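Local coordinates for protein Ent-copalyl diphosphate synthase (Streptomyces platensis, PDB 5BP8) that is a bacterial terpene cyclase of largely helical build, related to the squalene-hopene cyclases, at residues A[304-308]-A[338-342]; A[346-351]-A[394-398]. All blocks are in the same frame, centred on the assembly; numbering follows the deposited sequence.

Contact 1: A[304-308]-A[338-342]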
ATOM      1  N   PRO A 304       1.552 -14.216   2.075  1.00 22.31           N
ATOM      2  CA  PRO A 304       1.188 -14.902   3.319  1.00 22.17           C
ATOM      3  C   PRO A 304      -0.030 -14.260   3.931  1.00 20.68           C
ATOM      4  O   PRO A 304      -0.258 -13.057   3.759  1.00 19.86           O
ATOM      5  CB  PRO A 304       2.422 -14.689   4.225  1.00 23.91           C
ATOM      6  CG  PRO A 304       3.118 -13.499   3.675  1.00 22.91           C
ATOM      7  CD  PRO A 304       2.794 -13.429   2.219  1.00 23.70           C
ATOM      8  N   SER A 305      -0.805 -15.055   4.656  1.00 20.65           N
ATOM      9  CA  SER A 305      -2.010 -14.578   5.319  1.00 22.07           C
ATOM     10  C   SER A 305      -1.677 -13.561   6.380  1.00 21.18           C
ATOM     11  O   SER A 305      -0.594 -13.613   6.989  1.00 21.98           O
ATOM     12  CB  SER A 305      -2.774 -15.761   5.928  1.00 24.86           C
ATOM     13  OG  SER A 305      -3.300 -16.552   4.852  1.00 28.83           O
ATOM     14  N   ASP A 306      -2.584 -12.612   6.591  1.00 19.92           N
ATOM     15  CA  ASP A 306      -2.419 -11.628   7.637  1.00 19.61           C
ATOM     16  C   ASP A 306      -3.760 -11.330   8.250  1.00 18.69           C
ATOM     17  O   ASP A 306      -4.795 -11.474   7.606  1.00 19.40           O
ATOM     18  CB  ASP A 306      -1.762 -10.324   7.120  1.00 19.90           C
ATOM     19  CG  ASP A 306      -2.690  -9.513   6.255  1.00 19.75           C
ATOM     20  OD1 ASP A 306      -2.714  -9.720   5.019  1.00 20.25           O
ATOM     21  OD2 ASP A 306      -3.390  -8.652   6.819  1.00 19.50           O
ATOM     22  N   SER A 307      -3.755 -10.872   9.491  1.00 19.70           N
ATOM     23  CA  SER A 307      -5.010 -10.709  10.200  1.00 20.14           C
ATOM     24  C   SER A 307      -5.832  -9.500   9.757  1.00 20.61           C
ATOM     25  O   SER A 307      -7.046  -9.477   9.963  1.00 21.03           O
ATOM     26  CB  SER A 307      -4.793 -10.650  11.710  1.00 20.87           C
ATOM     27  OG  SER A 307      -4.066  -9.516  12.138  1.00 20.42           O
ATOM     28  N   ASP A 308      -5.188  -8.494   9.163  1.00 20.19           N
ATOM     29  CA  ASP A 308      -5.932  -7.324   8.712  1.00 20.33           C
ATOM     30  C   ASP A 308      -6.818  -7.718   7.546  1.00 19.07           C
ATOM     31  O   ASP A 308      -8.035  -7.487   7.574  1.00 19.58           O
ATOM     32  CB  ASP A 308      -4.985  -6.182   8.361  1.00 21.00           C
ATOM     33  CG  ASP A 308      -5.700  -4.853   8.135  1.00 23.04           C
ATOM     34  OD1 ASP A 308      -6.683  -4.551   8.872  1.00 22.82           O
ATOM     35  OD2 ASP A 308      -5.222  -4.081   7.233  1.00 22.08           O
ATOM     36  N   PHE A 338      -3.842  -7.891  18.985  1.00 25.94           N
ATOM     37  CA  PHE A 338      -3.605  -8.877  17.946  1.00 25.98           C
ATOM     38  C   PHE A 338      -2.482  -8.436  17.032  1.00 25.14           C
ATOM     39  O   PHE A 338      -2.397  -7.251  16.698  1.00 23.17           O
ATOM     40  CB  PHE A 338      -4.870  -9.080  17.109  1.00 25.72           C
ATOM     41  CG  PHE A 338      -5.905  -9.948  17.775  1.00 26.20           C
ATOM     42  CD1 PHE A 338      -6.617  -9.480  18.891  1.00 25.81           C
ATOM     43  CD2 PHE A 338      -6.171 -11.212  17.296  1.00 25.62           C
ATOM     44  CE1 PHE A 338      -7.558 -10.281  19.506  1.00 27.12           C
ATOM     45  CE2 PHE A 338      -7.106 -12.028  17.922  1.00 26.81           C
ATOM     46  CZ  PHE A 338      -7.796 -11.558  19.023  1.00 26.24           C
ATOM     47  N   SER A 339      -1.641  -9.370  16.618  1.00 25.31           N
ATOM     48  CA  SER A 339      -0.623  -9.053  15.612  1.00 24.67           C
ATOM     49  C   SER A 339      -1.234  -9.114  14.215  1.00 24.35           C
ATOM     50  O   SER A 339      -2.289  -9.708  14.021  1.00 23.39           O
ATOM     51  CB  SER A 339       0.558 -10.007  15.673  1.00 26.08           C
ATOM     52  OG  SER A 339       0.138 -11.319  15.347  1.00 28.28           O
ATOM     53  N   CYS A 340      -0.556  -8.499  13.244  1.00 23.06           N
ATOM     54  CA  CYS A 340      -1.048  -8.479  11.862  1.00 22.49           C
ATOM     55  C   CYS A 340      -0.466  -9.656  11.086  1.00 22.97           C
ATOM     56  O   CYS A 340      -1.193 -10.438  10.434  1.00 21.61           O
ATOM     57  CB  CYS A 340      -0.708  -7.150  11.172  1.00 22.27           C
ATOM     58  SG  CYS A 340      -1.442  -7.035   9.513  1.00 22.73           S
ATOM     59  N   PHE A 341       0.850  -9.819  11.199  1.00 23.59           N
ATOM     60  CA  PHE A 341       1.513 -11.025  10.729  1.00 24.85           C
ATOM     61  C   PHE A 341       1.892 -11.835  11.953  1.00 25.96           C
ATOM     62  O   PHE A 341       1.741 -11.378  13.105  1.00 26.54           O
ATOM     63  CB  PHE A 341       2.706 -10.685   9.838  1.00 25.14           C
ATOM     64  CG  PHE A 341       2.312 -10.205   8.476  1.00 26.18           C
ATOM     65  CD1 PHE A 341       1.992  -8.863   8.256  1.00 26.76           C
ATOM     66  CD2 PHE A 341       2.238 -11.084   7.406  1.00 26.11           C
ATOM     67  CE1 PHE A 341       1.614  -8.424   7.004  1.00 27.21           C
ATOM     68  CE2 PHE A 341       1.852 -10.646   6.153  1.00 26.15           C
ATOM     69  CZ  PHE A 341       1.564  -9.315   5.939  1.00 27.08           C
ATOM     70  N   GLY A 342       2.335 -13.063  11.753  1.00 25.75           N
ATOM     71  CA  GLY A 342       2.678 -13.892  12.926  1.00 26.03           C
ATOM     72  C   GLY A 342       3.818 -13.322  13.765  1.00 24.90           C
ATOM     73  O   GLY A 342       3.780 -13.373  15.006  1.00 25.20           O
TER

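Contact 2: A[346-351]-A[394-398]. With SO4 (sulfate ion), chain B.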
ATOM      1  N   THR A 346       6.251  -4.059  15.308  1.00 25.43           N
ATOM      2  CA  THR A 346       5.346  -2.956  15.560  1.00 26.38           C
ATOM      3  C   THR A 346       3.917  -3.376  15.317  1.00 25.01           C
ATOM      4  O   THR A 346       3.583  -3.838  14.215  1.00 23.48           O
ATOM      5  CB  THR A 346       5.700  -1.792  14.608  1.00 27.74           C
ATOM      6  OG1 THR A 346       7.060  -1.431  14.857  1.00 30.59           O
ATOM      7  CG2 THR A 346       4.821  -0.596  14.856  1.00 28.94           C
ATOM      8  N   PRO A 347       3.054  -3.241  16.335  1.00 24.43           N
ATOM      9  CA  PRO A 347       1.646  -3.535  16.095  1.00 24.15           C
ATOM     10  C   PRO A 347       0.964  -2.518  15.190  1.00 22.26           C
ATOM     11  O   PRO A 347       1.398  -1.367  15.091  1.00 22.29           O
ATOM     12  CB  PRO A 347       0.997  -3.443  17.491  1.00 26.30           C
ATOM     13  CG  PRO A 347       2.070  -3.102  18.452  1.00 28.11           C
ATOM     14  CD  PRO A 347       3.291  -2.700  17.689  1.00 27.73           C
ATOM     15  N   SER A 348      -0.123  -2.949  14.589  1.00 21.34           N
ATOM     16  CA  SER A 348      -0.957  -2.126  13.747  1.00 20.49           C
ATOM     17  C   SER A 348      -2.259  -1.744  14.453  1.00 21.27           C
ATOM     18  O   SER A 348      -3.014  -2.610  14.909  1.00 21.94           O
ATOM     19  CB  SER A 348      -1.271  -2.872  12.462  1.00 20.33           C
ATOM     20  OG  SER A 348      -2.284  -2.217  11.730  1.00 20.02           O
ATOM     21  N   THR A 349      -2.541  -0.451  14.513  1.00 20.84           N
ATOM     22  CA  THR A 349      -3.807   0.037  15.089  1.00 21.44           C
ATOM     23  C   THR A 349      -4.975  -0.265  14.162  1.00 20.78           C
ATOM     24  O   THR A 349      -6.028  -0.726  14.624  1.00 21.40           O
ATOM     25  CB  THR A 349      -3.760   1.554  15.363  1.00 21.71           C
ATOM     26  OG1 THR A 349      -3.396   2.249  14.153  1.00 22.33           O
ATOM     27  CG2 THR A 349      -2.753   1.872  16.458  1.00 22.36           C
ATOM     28  N   SER A 350      -4.784  -0.082  12.841  1.00 19.77           N
ATOM     29  CA  SER A 350      -5.859  -0.329  11.872  1.00 19.57           C
ATOM     30  C   SER A 350      -6.227  -1.821  11.852  1.00 19.29           C
ATOM     31  O   SER A 350      -7.394  -2.166  11.693  1.00 20.52           O
ATOM     32  CB  SER A 350      -5.500   0.176  10.445  1.00 19.71           C
ATOM     33  OG  SER A 350      -4.541  -0.664   9.852  1.00 19.75           O
ATOM     34  N   THR A 351      -5.242  -2.693  12.004  1.00 19.17           N
ATOM     35  CA  THR A 351      -5.486  -4.136  12.037  1.00 19.51           C
ATOM     36  C   THR A 351      -6.382  -4.506  13.233  1.00 20.19           C
ATOM     37  O   THR A 351      -7.367  -5.236  13.094  1.00 21.22           O
ATOM     38  CB  THR A 351      -4.168  -4.905  12.084  1.00 19.75           C
ATOM     39  OG1 THR A 351      -3.409  -4.633  10.891  1.00 19.73           O
ATOM     40  CG2 THR A 351      -4.380  -6.430  12.217  1.00 20.25           C
ATOM     41  N   TRP A 394      -5.143   8.685  15.646  1.00 22.31           N
ATOM     42  CA  TRP A 394      -4.295   7.509  15.726  1.00 22.43           C
ATOM     43  C   TRP A 394      -3.335   7.563  14.523  1.00 21.97           C
ATOM     44  O   TRP A 394      -3.572   8.313  13.598  1.00 22.68           O
ATOM     45  CB  TRP A 394      -5.091   6.195  15.618  1.00 22.99           C
ATOM     46  CG  TRP A 394      -5.827   5.741  16.871  1.00 23.89           C
ATOM     47  CD1 TRP A 394      -5.405   4.816  17.783  1.00 24.29           C
ATOM     48  CD2 TRP A 394      -7.134   6.136  17.275  1.00 24.78           C
ATOM     49  NE1 TRP A 394      -6.366   4.639  18.761  1.00 25.26           N
ATOM     50  CE2 TRP A 394      -7.448   5.416  18.450  1.00 25.30           C
ATOM     51  CE3 TRP A 394      -8.072   7.039  16.765  1.00 25.08           C
ATOM     52  CZ2 TRP A 394      -8.671   5.592  19.141  1.00 27.33           C
ATOM     53  CZ3 TRP A 394      -9.288   7.192  17.422  1.00 26.88           C
ATOM     54  CH2 TRP A 394      -9.572   6.478  18.612  1.00 26.77           C
HETATM   55  N   MSE A 395      -2.282   6.763  14.575  1.00 21.78           N
HETATM   56  CA  MSE A 395      -1.413   6.512  13.414  1.00 23.04           C
HETATM   57  C   MSE A 395      -1.341   5.016  13.262  1.00 22.74           C
HETATM   58  O   MSE A 395      -1.477   4.273  14.242  1.00 22.04           O
HETATM   59  CB  MSE A 395      -0.005   7.042  13.653  1.00 25.65           C
HETATM   60  CG  MSE A 395       0.231   8.485  13.217  1.00 30.78           C
HETATM   61 SE   MSE A 395      -0.100   8.813  11.295  0.65 31.61          SE
HETATM   62  CE  MSE A 395       1.367   8.041  10.248  1.00 31.24           C
ATOM     63  N   ASP A 396      -1.081   4.555  12.035  1.00 21.44           N
ATOM     64  CA  ASP A 396      -1.005   3.135  11.736  1.00 21.62           C
ATOM     65  C   ASP A 396       0.203   2.854  10.866  1.00 22.92           C
ATOM     66  O   ASP A 396       0.577   3.672  10.028  1.00 21.74           O
ATOM     67  CB  ASP A 396      -2.243   2.650  11.000  1.00 21.72           C
ATOM     68  CG  ASP A 396      -2.201   1.158  10.711  1.00 22.17           C
ATOM     69  OD1 ASP A 396      -2.122   0.385  11.681  1.00 20.88           O
ATOM     70  OD2 ASP A 396      -2.272   0.750   9.519  1.00 22.13           O
ATOM     71  N   LYS A 397       0.781   1.680  11.064  1.00 23.01           N
ATOM     72  CA  LYS A 397       1.967   1.274  10.333  1.00 23.92           C
ATOM     73  C   LYS A 397       1.771   1.074   8.842  1.00 21.61           C
ATOM     74  O   LYS A 397       2.749   1.064   8.116  1.00 22.94           O
ATOM     75  CB  LYS A 397       2.562  -0.016  10.942  1.00 23.66           C
ATOM     76  CG  LYS A 397       1.783  -1.278  10.650  1.00 24.30           C
ATOM     77  CD  LYS A 397       2.325  -2.471  11.445  1.00 24.59           C
ATOM     78  CE  LYS A 397       3.693  -2.911  10.955  1.00 23.78           C
ATOM     79  NZ  LYS A 397       4.107  -4.186  11.603  1.00 23.75           N
ATOM     80  N   TRP A 398       0.551   0.793   8.372  1.00 21.69           N
ATOM     81  CA  TRP A 398       0.342   0.431   6.966  1.00 20.58           C
ATOM     82  C   TRP A 398       0.066   1.627   6.044  1.00 19.85           C
ATOM     83  O   TRP A 398      -0.065   1.435   4.856  1.00 19.16           O
ATOM     84  CB  TRP A 398      -0.819  -0.568   6.809  1.00 22.32           C
ATOM     85  CG  TRP A 398      -0.587  -1.860   7.572  1.00 23.71           C
ATOM     86  CD1 TRP A 398      -1.407  -2.411   8.516  1.00 24.50           C
ATOM     87  CD2 TRP A 398       0.558  -2.735   7.471  1.00 24.27           C
ATOM     88  NE1 TRP A 398      -0.852  -3.593   8.993  1.00 24.26           N
ATOM     89  CE2 TRP A 398       0.354  -3.802   8.378  1.00 24.79           C
ATOM     90  CE3 TRP A 398       1.728  -2.722   6.701  1.00 25.85           C
ATOM     91  CZ2 TRP A 398       1.292  -4.833   8.549  1.00 26.06           C
ATOM     92  CZ3 TRP A 398       2.663  -3.754   6.873  1.00 26.78           C
ATOM     93  CH2 TRP A 398       2.430  -4.798   7.781  1.00 26.47           C
TER
HETATM   94  S   SO4 B 701       7.595  -4.909  11.504  1.00 28.83           S
HETATM   95  O1  SO4 B 701       6.846  -4.235  12.595  1.00 26.61           O
HETATM   96  O2  SO4 B 701       8.430  -5.982  12.145  1.00 29.35           O
HETATM   97  O3  SO4 B 701       6.738  -5.424  10.470  1.00 30.14           O
HETATM   98  O4  SO4 B 701       8.523  -3.917  10.934  1.00 29.82           O
HETATM   99  O   HOH W   1       0.476   0.999  13.996  1.00 23.47           O

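Contact 1: A[304-308]-A[338-342]
Ser307 grips the loop 338-342 with two hydrogen bonds, to the carbonyls of two successive residues. Its backbone N donates to Cys340 O (2.8 Å, N-H...O 167°), meeting a lone pair in the carbonyl plane, while its OG gives a short bond to Ser339 O (2.6 Å). The hydroxyl reaches that carbonyl because chi1 of 65° sets OG between the residue's own N and C. Ser339 turns its OG back to Phe341 O, which braces the loop from within.

Apolar contacts gather around the Phe341 ring. Asp306 CB lies over one face as a CH-pi contact, 3.7 Å from the Phe341 ring centroid, and Pro304 CG comes up at the ring's edge, 4.0 Å from Phe341 CE2. Away from that ring, Cys340 SG sits beside Asp308 CB at 3.8 Å.

Asp306 is the N-cap of helix 307-319. Asp306, Ser307, Asp308 and Asp309 spell the DXDD signature of class II terpene cyclases. Backbone carbonyls of the loop thus hold the signature's serine, whereas Asp306 and Asp308 meet Phe341 and Cys340 largely through their CB carbons, with Asp306 OD2 also beside Cys340 SG, while their carboxylates hydrogen-bond to Asp309 N and His354.

Contact 2: A[346-351]-A[394-398]
The start of helix 349-365 comes nearest the loop 394-398 where Thr349 and Asp396 face each other, their CA atoms 5.4 Å apart. Asp396 is the focus. With CG anti to the backbone N (chi1 -178°), its carboxylate reaches the first turn of the helix and each oxygen takes two bonds. Asp396 OD1 receives Ser348 OG on its syn lone pair (2.6 Å) and Ser350 N from above the carboxylate plane (2.9 Å). Asp396 OD2 is held from opposite faces, by Ser350 OG (2.7 Å) and by Trp398 N, the latter closing an Asx turn. Four donors should fix the group's rotation and probably favour its ionised form.

Ser348, the N-cap, both gives and takes: its OG accepts from the N and OG1 of Thr351 while donating to Asp396. Thr349 OG1 adds a bond to Met395 O (2.8 Å), arriving 45° out of that carbonyl's plane.

At the exposed end Lys397 folds back along Thr346. Its NZ donates to Thr346 O (2.7 Å) and to the sulfate oxygens O1 and O3; Thr346 N also binds O1, and Arg345 N joins the site. The sulfate probably comes from the crystallisation liquor. Lys397 CG lies above the centre of the Trp398 ring, so the aliphatic part of the lysine packs on the indole.

Trp394, bonded through NE1 to Leu384 O and touching Gln388, closes a QXXXGXW sequence, the QW motif of squalene-hopene cyclase relatives. Helix 402-416 packs against Trp394 and Asp396, helix 370-386 meets Pro347 and Thr349 through Trp383, helix 307-319 touches Thr351, and Trp398 pairs by backbone with His496 of strand 495-496.

Contact 1 is buried, while contact 2 runs from a buried aspartate-centred network out to a partly exposed lysine and a sulfate. Each ties the start of a helix to a loop, and helices 307-319 and 349-365 follow one another in the chain. The chemistry differs: in contact 1 loop carbonyls receive the helix start, whereas in contact 2 a loop carboxylate does most of that work. The two sites meet at Thr351, whose OG1 packs 3.4 Å from Cys340 SG and whose CG2 lies 3.1 Å from Ser307 OG. Trp398 also abuts Cys340, so loops 338-342 and 394-398 touch beside the two helix starts.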